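PDB 4EUO: ABC transporter, substrate binding protein (Polyamine) from Agrobacterium tumefaciens, which binds gamma-aminobutyrate in a selective pocket and probably delivers it, as a periplasmic solute-binding protein, to an ABC transporter. Local coordinates for residues A[101-106]-A[196-201]; A[107-112]-A[213-218]; A[134-139]-A[178-183]; A[184-189]-A[201-206]. One frame throughout, in Å; residues are numbered along the deposited sequence. Where two conformers were deposited one is given.

How the contacts relate
All four contacts are built round one mixed sheet beside the ligand. Contact 1, strand 96-107 against strand 196-200, is central: its centre is about 11 Å from those of contacts 2 and 3 and about 8 Å from that of contact 4. Contact 2 carries on from the end of strand 96-107, where it pairs with strand 215-229, to a disulfide-bearing surface turn. Contact 3 pairs strands 132-135 and 176-179; contact 4 packs helix 182-190 on helix 201-209. Along the chain contacts 1 and 2 cross, and contacts 3 and 4 follow in series, both nested inside contact 2's loop. Contacts 1 and 4 share Asn201 and touch the ligand, so this unit probably forms one wall of its site.

Contact 1. Residues A[101-106]-A[196-201]; sequences YSFVIG and FGSVWN. With ABU (gamma-amino-butanoic acid), chain E.
Trp200 and Phe103 both carry CG anti to the carbonyl carbon (chi1 -67° and -72°), which lays the two side chains alongside each other, pointing the same way from one face of the sheet. Phe103 CE1 comes within 3.3 Å of Trp200 CD1, the rings meeting obliquely. Tyr101 approaches that same indole carbon from another direction, with CE1 3.7 Å from CD1 of Trp200. The aliphatic chain of gamma-aminobutyrate lies over the indole face, its CB 3.3 Å above the plane. A water accepts from Trp200 NE1 and from the ligand amine and also bonds to Tyr101 OH, 2.7 Å away.

Backbone pairing sets the register: Val104 N to Val199 O (3.0 Å, 167°) and the return bond from Val199 N are nearly straight. Past the strand end, Asn201 OD1 accepts from Ser102 N at 3.0 Å, while Asn201 ND2 reaches Gly261 O. In this antiparallel pair of a periplasmic binding protein fold, Tyr101 and Trp200 line the gamma-aminobutyrate pocket, with Phe103 packed against the indole.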
loop_
_atom_site.group_PDB
_atom_site.type_symbol
_atom_site.label_atom_id
_atom_site.label_comp_id
_atom_site.label_asym_id
_atom_site.label_seq_id
_atom_site.Cartn_x
_atom_site.Cartn_y
_atom_site.Cartn_z
ATOM N N TYR A 101 -1.413 -5.635 2.490
ATOM C CA TYR A 101 -2.696 -4.966 2.323
ATOM C C TYR A 101 -3.410 -5.447 1.090
ATOM O O TYR A 101 -2.828 -6.155 0.268
ATOM C CB TYR A 101 -2.479 -3.433 2.235
ATOM C CG TYR A 101 -1.747 -2.944 1.006
ATOM C CD1 TYR A 101 -2.441 -2.568 -0.141
ATOM C CD2 TYR A 101 -0.356 -2.829 0.996
ATOM C CE1 TYR A 101 -1.767 -2.103 -1.270
ATOM C CE2 TYR A 101 0.328 -2.376 -0.130
ATOM C CZ TYR A 101 -0.383 -2.001 -1.250
ATOM O OH TYR A 101 0.253 -1.512 -2.361
ATOM N N SER A 102 -4.650 -4.964 0.909
ATOM C CA SER A 102 -5.403 -5.240 -0.289
ATOM C C SER A 102 -6.004 -3.978 -0.861
ATOM O O SER A 102 -6.354 -3.068 -0.101
ATOM C CB SER A 102 -6.603 -6.135 0.021
ATOM O OG SER A 102 -6.146 -7.417 0.405
ATOM N N PHE A 103 -6.170 -3.958 -2.177
ATOM C CA PHE A 103 -7.085 -3.042 -2.819
ATOM C C PHE A 103 -8.453 -3.738 -2.770
ATOM O O PHE A 103 -8.567 -4.907 -3.165
ATOM C CB PHE A 103 -6.726 -2.768 -4.268
ATOM C CG PHE A 103 -5.500 -1.919 -4.377
ATOM C CD1 PHE A 103 -5.569 -0.545 -4.176
ATOM C CD2 PHE A 103 -4.278 -2.488 -4.670
ATOM C CE1 PHE A 103 -4.408 0.240 -4.257
ATOM C CE2 PHE A 103 -3.132 -1.705 -4.744
ATOM C CZ PHE A 103 -3.209 -0.337 -4.569
ATOM N N VAL A 104 -9.447 -3.040 -2.260
ATOM C CA VAL A 104 -10.819 -3.521 -2.110
ATOM C C VAL A 104 -11.767 -2.533 -2.716
ATOM O O VAL A 104 -11.403 -1.385 -3.028
ATOM C CB VAL A 104 -11.154 -3.708 -0.613
ATOM C CG1 VAL A 104 -10.250 -4.772 0.011
ATOM C CG2 VAL A 104 -11.010 -2.385 0.153
ATOM N N ILE A 105 -13.035 -2.954 -2.843
ATOM C CA ILE A 105 -14.035 -2.051 -3.387
ATOM C C ILE A 105 -14.755 -1.407 -2.219
ATOM O O ILE A 105 -15.625 -2.037 -1.582
ATOM C CB ILE A 105 -14.992 -2.773 -4.352
ATOM C CG1 ILE A 105 -14.185 -3.457 -5.477
ATOM C CG2 ILE A 105 -15.989 -1.764 -4.933
ATOM C CD1 ILE A 105 -15.041 -4.350 -6.416
ATOM N N GLY A 106 -14.349 -0.178 -1.901
ATOM C CA GLY A 106 -14.983 0.585 -0.826
ATOM C C GLY A 106 -16.206 1.301 -1.345
ATOM O O GLY A 106 -16.272 1.665 -2.528
ATOM N N PHE A 196 -17.707 5.097 -4.651
ATOM C CA PHE A 196 -17.128 3.764 -4.627
ATOM C C PHE A 196 -15.872 3.756 -5.469
ATOM O O PHE A 196 -15.680 4.623 -6.318
ATOM C CB PHE A 196 -18.132 2.644 -5.005
ATOM C CG PHE A 196 -19.049 2.967 -6.162
ATOM C CD1 PHE A 196 -18.553 3.099 -7.452
ATOM C CD2 PHE A 196 -20.414 3.141 -5.961
ATOM C CE1 PHE A 196 -19.402 3.408 -8.525
ATOM C CE2 PHE A 196 -21.267 3.418 -7.046
ATOM C CZ PHE A 196 -20.756 3.548 -8.312
ATOM N N GLY A 197 -15.003 2.803 -5.193
ATOM C CA GLY A 197 -13.768 2.702 -5.932
ATOM C C GLY A 197 -12.859 1.669 -5.341
ATOM O O GLY A 197 -13.210 0.999 -4.362
ATOM N N SER A 198 -11.690 1.567 -5.958
ATOM C CA SER A 198 -10.643 0.632 -5.520
ATOM C C SER A 198 -9.703 1.372 -4.581
ATOM O O SER A 198 -9.029 2.311 -5.010
ATOM C CB SER A 198 -9.879 0.106 -6.709
ATOM O OG SER A 198 -8.843 -0.720 -6.194
ATOM N N VAL A 199 -9.687 0.991 -3.316
ATOM C CA VAL A 199 -8.980 1.730 -2.283
ATOM C C VAL A 199 -8.177 0.807 -1.393
ATOM O O VAL A 199 -8.429 -0.404 -1.328
ATOM C CB VAL A 199 -10.001 2.532 -1.401
ATOM C CG1 VAL A 199 -10.739 3.576 -2.253
ATOM C CG2 VAL A 199 -11.019 1.590 -0.764
ATOM N N TRP A 200 -7.217 1.378 -0.654
ATOM C CA TRP A 200 -6.431 0.625 0.311
ATOM C C TRP A 200 -7.364 0.206 1.435
ATOM O O TRP A 200 -8.081 1.055 1.990
ATOM C CB TRP A 200 -5.292 1.490 0.849
ATOM C CG TRP A 200 -4.232 1.858 -0.134
ATOM C CD1 TRP A 200 -3.711 1.068 -1.112
ATOM C CD2 TRP A 200 -3.473 3.073 -0.149
ATOM N NE1 TRP A 200 -2.676 1.728 -1.764
ATOM C CE2 TRP A 200 -2.502 2.956 -1.175
ATOM C CE3 TRP A 200 -3.515 4.252 0.611
ATOM C CZ2 TRP A 200 -1.597 3.985 -1.474
ATOM C CZ3 TRP A 200 -2.580 5.248 0.356
ATOM C CH2 TRP A 200 -1.653 5.120 -0.695
ATOM N N ASN A 201 -7.347 -1.089 1.823
ATOM C CA ASN A 201 -8.353 -1.561 2.768
ATOM C C ASN A 201 -8.343 -0.840 4.104
ATOM O O ASN A 201 -9.411 -0.555 4.670
ATOM C CB ASN A 201 -8.272 -3.076 2.938
ATOM C CG ASN A 201 -7.073 -3.534 3.737
ATOM O OD1 ASN A 201 -5.943 -3.625 3.218
ATOM N ND2 ASN A 201 -7.285 -3.778 5.032
HETATM N N ABU E . 1.018 1.676 -0.220
HETATM C CD ABU E . -0.089 1.409 0.707
HETATM C CB ABU E . -0.363 2.591 1.605
HETATM C CG ABU E . -1.472 2.256 2.541
HETATM C C ABU E . -1.955 3.391 3.419
HETATM O O ABU E . -3.149 3.259 3.992
HETATM O OXT ABU E . -1.314 4.528 3.535
HETATM O O HOH W 1 -0.102 1.111 -2.969
#

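Contact 2. Residues A[107-112]-A[213-218]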
loop_
_atom_site.group_PDB
_atom_site.type_symbol
_atom_site.label_atom_id
_atom_site.label_comp_id
_atom_site.label_asym_id
_atom_site.label_seq_id
_atom_site.Cartn_x
_atom_site.Cartn_y
_atom_site.Cartn_z
ATOM N N CYS A 107 -17.203 1.497 -0.442
ATOM C CA CYS A 107 -18.437 2.080 -0.879
ATOM C C CYS A 107 -19.124 2.887 0.207
ATOM O O CYS A 107 -19.336 2.392 1.310
ATOM C CB CYS A 107 -19.349 0.973 -1.402
ATOM S SG CYS A 107 -20.949 1.563 -2.000
ATOM N N ASN A 108 -19.570 4.087 -0.157
ATOM C CA ASN A 108 -20.395 4.925 0.728
ATOM C C ASN A 108 -21.839 4.421 0.452
ATOM O O ASN A 108 -22.562 4.912 -0.439
ATOM C CB ASN A 108 -20.217 6.382 0.323
ATOM C CG ASN A 108 -21.042 7.358 1.131
ATOM O OD1 ASN A 108 -22.111 7.011 1.640
ATOM N ND2 ASN A 108 -20.559 8.572 1.267
ATOM N N VAL A 109 -22.193 3.370 1.174
ATOM C CA VAL A 109 -23.414 2.607 0.937
ATOM C C VAL A 109 -24.716 3.424 0.908
ATOM O O VAL A 109 -25.551 3.236 0.020
ATOM C CB VAL A 109 -23.482 1.369 1.878
ATOM C CG1 VAL A 109 -23.463 1.753 3.376
ATOM C CG2 VAL A 109 -24.681 0.484 1.546
ATOM N N ASP A 110 -24.839 4.375 1.825
ATOM C CA ASP A 110 -26.064 5.161 1.930
ATOM C C ASP A 110 -26.211 6.247 0.888
ATOM O O ASP A 110 -27.283 6.847 0.811
ATOM C CB ASP A 110 -26.225 5.702 3.361
ATOM C CG ASP A 110 -26.484 4.639 4.419
ATOM O OD1 ASP A 110 -26.882 3.498 4.044
ATOM O OD2 ASP A 110 -26.287 4.936 5.611
ATOM N N SER A 111 -25.166 6.490 0.062
ATOM C CA SER A 111 -25.197 7.529 -0.964
ATOM C C SER A 111 -25.491 7.002 -2.362
ATOM O O SER A 111 -25.592 7.786 -3.310
ATOM C CB SER A 111 -23.872 8.283 -0.978
ATOM O OG SER A 111 -22.846 7.414 -1.425
ATOM N N VAL A 112 -25.561 5.667 -2.510
ATOM C CA VAL A 112 -25.774 5.067 -3.813
ATOM C C VAL A 112 -26.941 4.088 -3.774
ATOM O O VAL A 112 -27.246 3.533 -2.713
ATOM C CB VAL A 112 -24.487 4.375 -4.353
ATOM C CG1 VAL A 112 -23.385 5.391 -4.627
ATOM C CG2 VAL A 112 -23.994 3.272 -3.421
ATOM N N LYS A 213 -19.871 5.510 7.904
ATOM C CA LYS A 213 -20.493 4.264 7.448
ATOM C C LYS A 213 -20.019 3.940 6.045
ATOM O O LYS A 213 -20.409 4.584 5.087
ATOM C CB LYS A 213 -22.025 4.359 7.511
ATOM C CG LYS A 213 -22.704 3.024 7.213
ATOM C CD LYS A 213 -24.213 3.120 7.371
ATOM C CE LYS A 213 -24.902 1.847 6.932
ATOM N NZ LYS A 213 -26.382 1.974 6.988
ATOM N N VAL A 214 -19.182 2.923 5.947
ATOM C CA VAL A 214 -18.645 2.450 4.668
ATOM C C VAL A 214 -18.769 0.947 4.599
ATOM O O VAL A 214 -18.773 0.269 5.630
ATOM C CB VAL A 214 -17.173 2.894 4.402
ATOM C CG1 VAL A 214 -17.084 4.376 4.091
ATOM C CG2 VAL A 214 -16.239 2.522 5.549
ATOM N N GLU A 215 -18.938 0.425 3.390
ATOM C CA GLU A 215 -18.977 -1.004 3.143
ATOM C C GLU A 215 -17.727 -1.338 2.318
ATOM O O GLU A 215 -17.254 -0.515 1.508
ATOM C CB GLU A 215 -20.211 -1.312 2.294
ATOM C CG GLU A 215 -20.731 -2.728 2.347
ATOM C CD GLU A 215 -22.145 -2.763 1.814
ATOM O OE1 GLU A 215 -22.300 -2.925 0.583
ATOM O OE2 GLU A 215 -23.090 -2.528 2.603
ATOM N N THR A 216 -17.210 -2.548 2.515
ATOM C CA THR A 216 -16.065 -3.031 1.752
ATOM C C THR A 216 -16.440 -4.371 1.118
ATOM O O THR A 216 -16.888 -5.267 1.839
ATOM C CB THR A 216 -14.855 -3.246 2.670
ATOM O OG1 THR A 216 -14.406 -1.975 3.145
ATOM C CG2 THR A 216 -13.710 -3.909 1.965
ATOM N N SER A 217 -16.239 -4.507 -0.196
ATOM C CA SER A 217 -16.322 -5.814 -0.839
ATOM C C SER A 217 -14.908 -6.337 -1.027
ATOM O O SER A 217 -14.077 -5.657 -1.659
ATOM C CB SER A 217 -17.043 -5.769 -2.176
ATOM O OG SER A 217 -16.948 -7.069 -2.755
ATOM N N TRP A 218 -14.651 -7.547 -0.511
ATOM C CA TRP A 218 -13.360 -8.223 -0.640
ATOM C C TRP A 218 -13.348 -9.192 -1.828
ATOM O O TRP A 218 -12.384 -9.971 -1.965
ATOM C CB TRP A 218 -13.046 -8.987 0.644
ATOM C CG TRP A 218 -12.813 -8.083 1.814
ATOM C CD1 TRP A 218 -13.748 -7.613 2.701
ATOM C CD2 TRP A 218 -11.545 -7.615 2.279
ATOM N NE1 TRP A 218 -13.133 -6.863 3.679
ATOM C CE2 TRP A 218 -11.776 -6.862 3.452
ATOM C CE3 TRP A 218 -10.222 -7.795 1.840
ATOM C CZ2 TRP A 218 -10.737 -6.267 4.167
ATOM C CZ3 TRP A 218 -9.198 -7.216 2.552
ATOM C CH2 TRP A 218 -9.460 -6.436 3.680
HETATM O O HOH W 2 -22.790 5.439 3.685
#
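Cys107 N donates to Glu215 O at 2.8 Å, the shortest bond made directly between residues 107-112 and 213-218, though bent at 133°. Its partner, Glu215 N to Cys107 O, is 2.9 Å long and much straighter at 172°. Together they define an antiparallel hydrogen-bonded pair, and Val214 CA adds a CA-H...O contact to the same Cys107 oxygen.

Beyond this pair the chain turns at Asn108, the centre of an inverse gamma turn, and a water bridges the two segments. It donates to Asn108 OD1 and to Lys213 O and accepts from Asp110 N, so three polar groups from both segments share one molecule. Asn108 ND2 is held separately, by Ile189 O.

The side chains meet mainly through Lys213. With CG anti to the backbone N (chi1 -173°) and the rest extended, it runs past Val109, its CE 3.8 Å from Val109 CG1, and crosses the Asp110 side chain at about a right angle. Lys213 NZ is 3.3 Å from Asp110 OD2 and 3.4 Å from OD1, a salt bridge whose hydrogen bonds are weak. From another side, Glu215 OE2 touches Val109 CG2 at 3.6 Å.

At the surface, the contact joins the end of strand 96-107 to the start of strand 215-229; the disulfide links Cys107 to Cys115 across the following loop, and Val214 rests on Leu207 of helix 201-209.

Contact 3. Residues A[134-139]-A[178-183]; sequences FYKWSA and WWSGGA
Ring packing dominates between Tyr135 and Trp179. The phenol and the six-membered ring of the indole form an offset stack, with centroids 4.5 Å apart and planes at 28°. Tyr135 CA continues the cover over the five-membered ring as a CH-pi contact, 3.8 Å from its centroid and 15° off the normal. Trp179 has CG between its backbone N and carbonyl carbon (chi1 54°), a torsion that brings the indole face over the opposing backbone. Trp178 instead presents its edge, with CE3 3.4 Å from Tyr135 O, and its CZ3 meets Phe134 CB.

Backbone hydrogen bonds give the parallel register: Trp179 N to Phe134 O and Lys136 N to Trp179 O, each 2.9 Å.

Polar side-chain contacts gather on Ser180 O. Trp137 NE1 donates to it at 2.9 Å, nearly in the indole plane and on a carbonyl lone pair, and a water also donates to it. That water reaches Tyr135 OH weakly; the hydroxyl's stronger partner is Glu60.

The pair joins strand 132-135 to strand 176-179 just before helix 182-190. Trp178 packs on helix 301-313, while Trp179 NE1 bonds to Ser198 O of strand 196-200 and its ring meets Trp200 edge-to-face.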
loop_
_atom_site.group_PDB
_atom_site.type_symbol
_atom_site.label_atom_id
_atom_site.label_comp_id
_atom_site.label_asym_id
_atom_site.label_seq_id
_atom_site.Cartn_x
_atom_site.Cartn_y
_atom_site.Cartn_z
ATOM N N PHE A 134 -10.038 5.567 -8.400
ATOM C CA PHE A 134 -8.900 4.649 -8.550
ATOM C C PHE A 134 -7.635 5.416 -8.240
ATOM O O PHE A 134 -7.591 6.652 -8.413
ATOM C CB PHE A 134 -8.807 4.160 -9.996
ATOM C CG PHE A 134 -9.910 3.210 -10.385
ATOM C CD1 PHE A 134 -9.842 1.857 -10.057
ATOM C CD2 PHE A 134 -11.010 3.659 -11.102
ATOM C CE1 PHE A 134 -10.854 0.969 -10.445
ATOM C CE2 PHE A 134 -12.051 2.778 -11.431
ATOM C CZ PHE A 134 -11.953 1.441 -11.130
ATOM N N TYR A 135 -6.583 4.667 -7.891
ATOM C CA TYR A 135 -5.274 5.240 -7.563
ATOM C C TYR A 135 -4.653 5.890 -8.778
ATOM O O TYR A 135 -4.574 5.299 -9.860
ATOM C CB TYR A 135 -4.409 4.108 -7.040
ATOM C CG TYR A 135 -3.065 4.448 -6.447
ATOM C CD1 TYR A 135 -2.881 5.605 -5.698
ATOM C CD2 TYR A 135 -2.022 3.526 -6.493
ATOM C CE1 TYR A 135 -1.674 5.857 -5.052
ATOM C CE2 TYR A 135 -0.822 3.760 -5.831
ATOM C CZ TYR A 135 -0.675 4.908 -5.088
ATOM O OH TYR A 135 0.504 5.128 -4.423
ATOM N N LYS A 136 -4.151 7.113 -8.575
ATOM C CA LYS A 136 -3.598 7.878 -9.666
ATOM C C LYS A 136 -2.278 7.386 -10.209
ATOM O O LYS A 136 -2.003 7.521 -11.425
ATOM C CB LYS A 136 -3.414 9.328 -9.167
ATOM C CG LYS A 136 -3.023 10.331 -10.257
ATOM C CD LYS A 136 -3.077 11.745 -9.670
ATOM C CE LYS A 136 -2.526 12.808 -10.594
ATOM N NZ LYS A 136 -3.280 12.861 -11.874
ATOM N N TRP A 137 -1.413 6.900 -9.324
ATOM C CA TRP A 137 -0.015 6.648 -9.656
ATOM C C TRP A 137 0.247 5.269 -10.179
ATOM O O TRP A 137 -0.448 4.311 -9.818
ATOM C CB TRP A 137 0.877 6.951 -8.433
ATOM C CG TRP A 137 0.624 8.301 -7.823
ATOM C CD1 TRP A 137 0.142 8.561 -6.574
ATOM C CD2 TRP A 137 0.787 9.572 -8.464
ATOM N NE1 TRP A 137 0.008 9.918 -6.389
ATOM C CE2 TRP A 137 0.376 10.561 -7.542
ATOM C CE3 TRP A 137 1.243 9.968 -9.728
ATOM C CZ2 TRP A 137 0.409 11.933 -7.843
ATOM C CZ3 TRP A 137 1.258 11.331 -10.036
ATOM C CH2 TRP A 137 0.851 12.291 -9.093
ATOM N N SER A 138 1.252 5.142 -11.049
ATOM C CA SER A 138 1.592 3.846 -11.609
ATOM C C SER A 138 2.032 2.894 -10.523
ATOM O O SER A 138 3.061 3.102 -9.876
ATOM C CB SER A 138 2.696 3.984 -12.652
ATOM O OG SER A 138 2.890 2.722 -13.279
ATOM N N ALA A 139 1.240 1.830 -10.319
ATOM C CA ALA A 139 1.541 0.853 -9.265
ATOM C C ALA A 139 0.618 -0.324 -9.455
ATOM O O ALA A 139 -0.490 -0.149 -9.980
ATOM C CB ALA A 139 1.259 1.468 -7.878
ATOM N N TRP A 178 -9.449 10.400 -9.781
ATOM C CA TRP A 178 -8.267 9.726 -9.267
ATOM C C TRP A 178 -7.958 10.124 -7.847
ATOM O O TRP A 178 -8.191 11.277 -7.475
ATOM C CB TRP A 178 -7.064 10.077 -10.154
ATOM C CG TRP A 178 -7.284 9.732 -11.590
ATOM C CD1 TRP A 178 -7.665 10.591 -12.598
ATOM C CD2 TRP A 178 -7.114 8.451 -12.191
ATOM N NE1 TRP A 178 -7.747 9.907 -13.787
ATOM C CE2 TRP A 178 -7.425 8.583 -13.564
ATOM C CE3 TRP A 178 -6.754 7.174 -11.693
ATOM C CZ2 TRP A 178 -7.367 7.499 -14.448
ATOM C CZ3 TRP A 178 -6.690 6.112 -12.573
ATOM C CH2 TRP A 178 -7.001 6.276 -13.931
ATOM N N TRP A 179 -7.454 9.166 -7.039
ATOM C CA TRP A 179 -6.968 9.511 -5.696
ATOM C C TRP A 179 -5.452 9.464 -5.713
ATOM O O TRP A 179 -4.829 8.489 -6.154
ATOM C CB TRP A 179 -7.579 8.672 -4.540
ATOM C CG TRP A 179 -7.505 7.172 -4.629
ATOM C CD1 TRP A 179 -8.451 6.342 -5.149
ATOM C CD2 TRP A 179 -6.489 6.327 -4.075
ATOM N NE1 TRP A 179 -8.090 5.026 -4.964
ATOM C CE2 TRP A 179 -6.880 4.989 -4.322
ATOM C CE3 TRP A 179 -5.301 6.565 -3.373
ATOM C CZ2 TRP A 179 -6.144 3.897 -3.864
ATOM C CZ3 TRP A 179 -4.578 5.478 -2.910
ATOM C CH2 TRP A 179 -4.980 4.163 -3.188
ATOM N N SER A 180 -4.852 10.573 -5.227
ATOM C CA SER A 180 -3.390 10.699 -5.182
ATOM C C SER A 180 -2.787 10.095 -3.944
ATOM O O SER A 180 -1.581 9.846 -3.918
ATOM C CB SER A 180 -2.998 12.169 -5.216
ATOM O OG SER A 180 -3.362 12.712 -6.470
ATOM N N GLY A 181 -3.574 9.959 -2.907
ATOM C CA GLY A 181 -3.084 9.434 -1.645
ATOM C C GLY A 181 -4.232 8.967 -0.802
ATOM O O GLY A 181 -5.402 9.101 -1.173
ATOM N N GLY A 182 -3.895 8.436 0.362
ATOM C CA GLY A 182 -4.885 7.795 1.211
ATOM C C GLY A 182 -5.997 8.695 1.693
ATOM O O GLY A 182 -7.168 8.350 1.587
ATOM N N ALA A 183 -5.628 9.886 2.189
ATOM C CA ALA A 183 -6.653 10.802 2.697
ATOM C C ALA A 183 -7.599 11.267 1.592
ATOM O O ALA A 183 -8.805 11.374 1.825
ATOM C CB ALA A 183 -6.008 11.987 3.389
HETATM O O HOH W 3 0.372 8.159 -3.067
#

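Contact 4. Residues A[184-189]-A[201-206]; sequences QSQQLI and NGRMTA. With ABU (gamma-amino-butanoic acid), chain E.
Arg203, the first-shell residue, binds the carboxylate of gamma-aminobutyrate and is itself met by Gln186. Arg203 NH2 donates to ligand OXT at 2.8 Å and 174°, while Arg203 NE donates to ligand O at 2.9 Å. Two neighbouring nitrogens thus make a side-on, two-point hydrogen-bonded grip on both carboxylate oxygens. The arginine chain is bent at chi2 (-74°), turning the guanidinium toward the ligand.

The second shell is Gln186. Its amide stands at 81° to the guanidinium, and its OE1 lies at the guanidinium edge, accepting from Arg203 NH1 at 3.3 Å; the donor sits above the amide plane and not on a lone pair. Gln186 NE2 returns to Arg203 O at 3.0 Å, on a carbonyl lone pair, so one side chain holds both ends of the arginine.

Farther out, Thr11 OG1 also bonds Gln186 NE2, and Gly9 O accepts from Arg203 NH2. Met204 CE against Ile189 CG1 (4.2 Å) adds apolar contact; the axes of segments 184-189 and 201-206 approach to 9.9 Å.

The geometry is consistent with an oriented anion site: an uncharged amide bonds NH1 on the side away from the ligand, which would restrain the guanidinium's rotation and probably leave its positive charge directed largely at the carboxylate.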
loop_
_atom_site.group_PDB
_atom_site.type_symbol
_atom_site.label_atom_id
_atom_site.label_comp_id
_atom_site.label_asym_id
_atom_site.label_seq_id
_atom_site.Cartn_x
_atom_site.Cartn_y
_atom_site.Cartn_z
ATOM N N GLN A 184 -7.072 11.475 0.371
ATOM C CA GLN A 184 -7.951 11.837 -0.738
ATOM C C GLN A 184 -8.898 10.698 -1.073
ATOM O O GLN A 184 -10.077 10.968 -1.362
ATOM C CB GLN A 184 -7.162 12.247 -1.968
ATOM C CG GLN A 184 -8.078 12.605 -3.128
ATOM C CD GLN A 184 -7.350 13.326 -4.196
ATOM O OE1 GLN A 184 -6.255 12.964 -4.603
ATOM N NE2 GLN A 184 -8.016 14.330 -4.760
ATOM N N SER A 185 -8.435 9.411 -1.005
ATOM C CA SER A 185 -9.384 8.333 -1.254
ATOM C C SER A 185 -10.488 8.325 -0.225
ATOM O O SER A 185 -11.658 8.091 -0.565
ATOM C CB SER A 185 -8.692 6.978 -1.308
ATOM O OG SER A 185 -8.298 6.499 -0.028
ATOM N N GLN A 186 -10.125 8.623 1.034
ATOM C CA GLN A 186 -11.116 8.668 2.097
ATOM C C GLN A 186 -12.104 9.818 1.894
ATOM O O GLN A 186 -13.307 9.628 2.060
ATOM C CB GLN A 186 -10.395 8.805 3.437
ATOM C CG GLN A 186 -9.634 7.510 3.814
ATOM C CD GLN A 186 -8.707 7.745 4.950
ATOM O OE1 GLN A 186 -7.797 8.622 4.907
ATOM N NE2 GLN A 186 -8.816 6.914 5.988
ATOM N N GLN A 187 -11.598 10.991 1.481
ATOM C CA GLN A 187 -12.490 12.139 1.214
ATOM C C GLN A 187 -13.448 11.809 0.080
ATOM O O GLN A 187 -14.633 12.116 0.196
ATOM C CB GLN A 187 -11.616 13.344 0.825
ATOM C CG GLN A 187 -12.399 14.636 0.476
ATOM C CD GLN A 187 -12.713 14.681 -1.035
ATOM O OE1 GLN A 187 -13.872 14.767 -1.451
ATOM N NE2 GLN A 187 -11.705 14.561 -1.907
ATOM N N LEU A 188 -12.949 11.245 -1.022
ATOM C CA LEU A 188 -13.792 10.951 -2.159
ATOM C C LEU A 188 -14.912 9.993 -1.819
ATOM O O LEU A 188 -16.066 10.241 -2.214
ATOM C CB LEU A 188 -12.957 10.430 -3.327
ATOM C CG LEU A 188 -12.088 11.478 -3.994
ATOM C CD1 LEU A 188 -11.097 10.841 -4.946
ATOM C CD2 LEU A 188 -12.933 12.538 -4.718
ATOM N N ILE A 189 -14.620 8.915 -1.071
ATOM C CA ILE A 189 -15.636 7.961 -0.674
ATOM C C ILE A 189 -16.595 8.633 0.322
ATOM O O ILE A 189 -17.820 8.607 0.107
ATOM C CB ILE A 189 -14.995 6.681 -0.048
ATOM C CG1 ILE A 189 -14.060 5.926 -1.036
ATOM C CG2 ILE A 189 -16.084 5.789 0.557
ATOM C CD1 ILE A 189 -14.800 5.289 -2.230
ATOM N N ASN A 201 -7.347 -1.089 1.823
ATOM C CA ASN A 201 -8.353 -1.561 2.768
ATOM C C ASN A 201 -8.343 -0.840 4.104
ATOM O O ASN A 201 -9.411 -0.555 4.670
ATOM C CB ASN A 201 -8.272 -3.076 2.938
ATOM C CG ASN A 201 -7.073 -3.534 3.737
ATOM O OD1 ASN A 201 -5.943 -3.625 3.218
ATOM N ND2 ASN A 201 -7.285 -3.778 5.032
ATOM N N GLY A 202 -7.165 -0.548 4.611
ATOM C CA GLY A 202 -7.034 0.079 5.911
ATOM C C GLY A 202 -7.601 1.484 5.930
ATOM O O GLY A 202 -8.020 1.966 6.992
ATOM N N ARG A 203 -7.691 2.149 4.774
ATOM C CA ARG A 203 -8.291 3.486 4.747
ATOM C C ARG A 203 -9.792 3.400 5.015
ATOM O O ARG A 203 -10.357 4.339 5.592
ATOM C CB ARG A 203 -8.014 4.149 3.415
ATOM C CG ARG A 203 -6.534 4.441 3.203
ATOM C CD ARG A 203 -6.084 5.632 4.053
ATOM N NE ARG A 203 -4.621 5.742 4.050
ATOM C CZ ARG A 203 -3.960 6.821 4.452
ATOM N NH1 ARG A 203 -4.619 7.904 4.840
ATOM N NH2 ARG A 203 -2.633 6.858 4.391
ATOM N N MET A 204 -10.426 2.274 4.647
ATOM C CA MET A 204 -11.845 2.061 4.946
ATOM C C MET A 204 -12.001 1.701 6.427
ATOM O O MET A 204 -12.913 2.231 7.078
ATOM C CB MET A 204 -12.422 0.963 4.053
ATOM C CG MET A 204 -12.366 1.288 2.560
ATOM S SD MET A 204 -13.212 2.823 2.080
ATOM C CE MET A 204 -11.808 4.031 2.022
ATOM N N THR A 205 -11.090 0.886 6.985
ATOM C CA THR A 205 -11.101 0.599 8.420
ATOM C C THR A 205 -11.011 1.924 9.183
ATOM O O THR A 205 -11.766 2.133 10.151
ATOM C CB THR A 205 -9.907 -0.275 8.787
ATOM O OG1 THR A 205 -10.092 -1.528 8.125
ATOM C CG2 THR A 205 -9.784 -0.503 10.291
ATOM N N ALA A 206 -10.120 2.842 8.766
ATOM C CA ALA A 206 -9.978 4.121 9.488
ATOM C C ALA A 206 -11.208 4.972 9.398
ATOM O O ALA A 206 -11.585 5.603 10.400
ATOM C CB ALA A 206 -8.769 4.857 8.978
HETATM N N ABU E . 1.018 1.676 -0.220
HETATM C CD ABU E . -0.089 1.409 0.707
HETATM C CB ABU E . -0.363 2.591 1.605
HETATM C CG ABU E . -1.472 2.256 2.541
HETATM C C ABU E . -1.955 3.391 3.419
HETATM O O ABU E . -3.149 3.259 3.992
HETATM O OXT ABU E . -1.314 4.528 3.535
#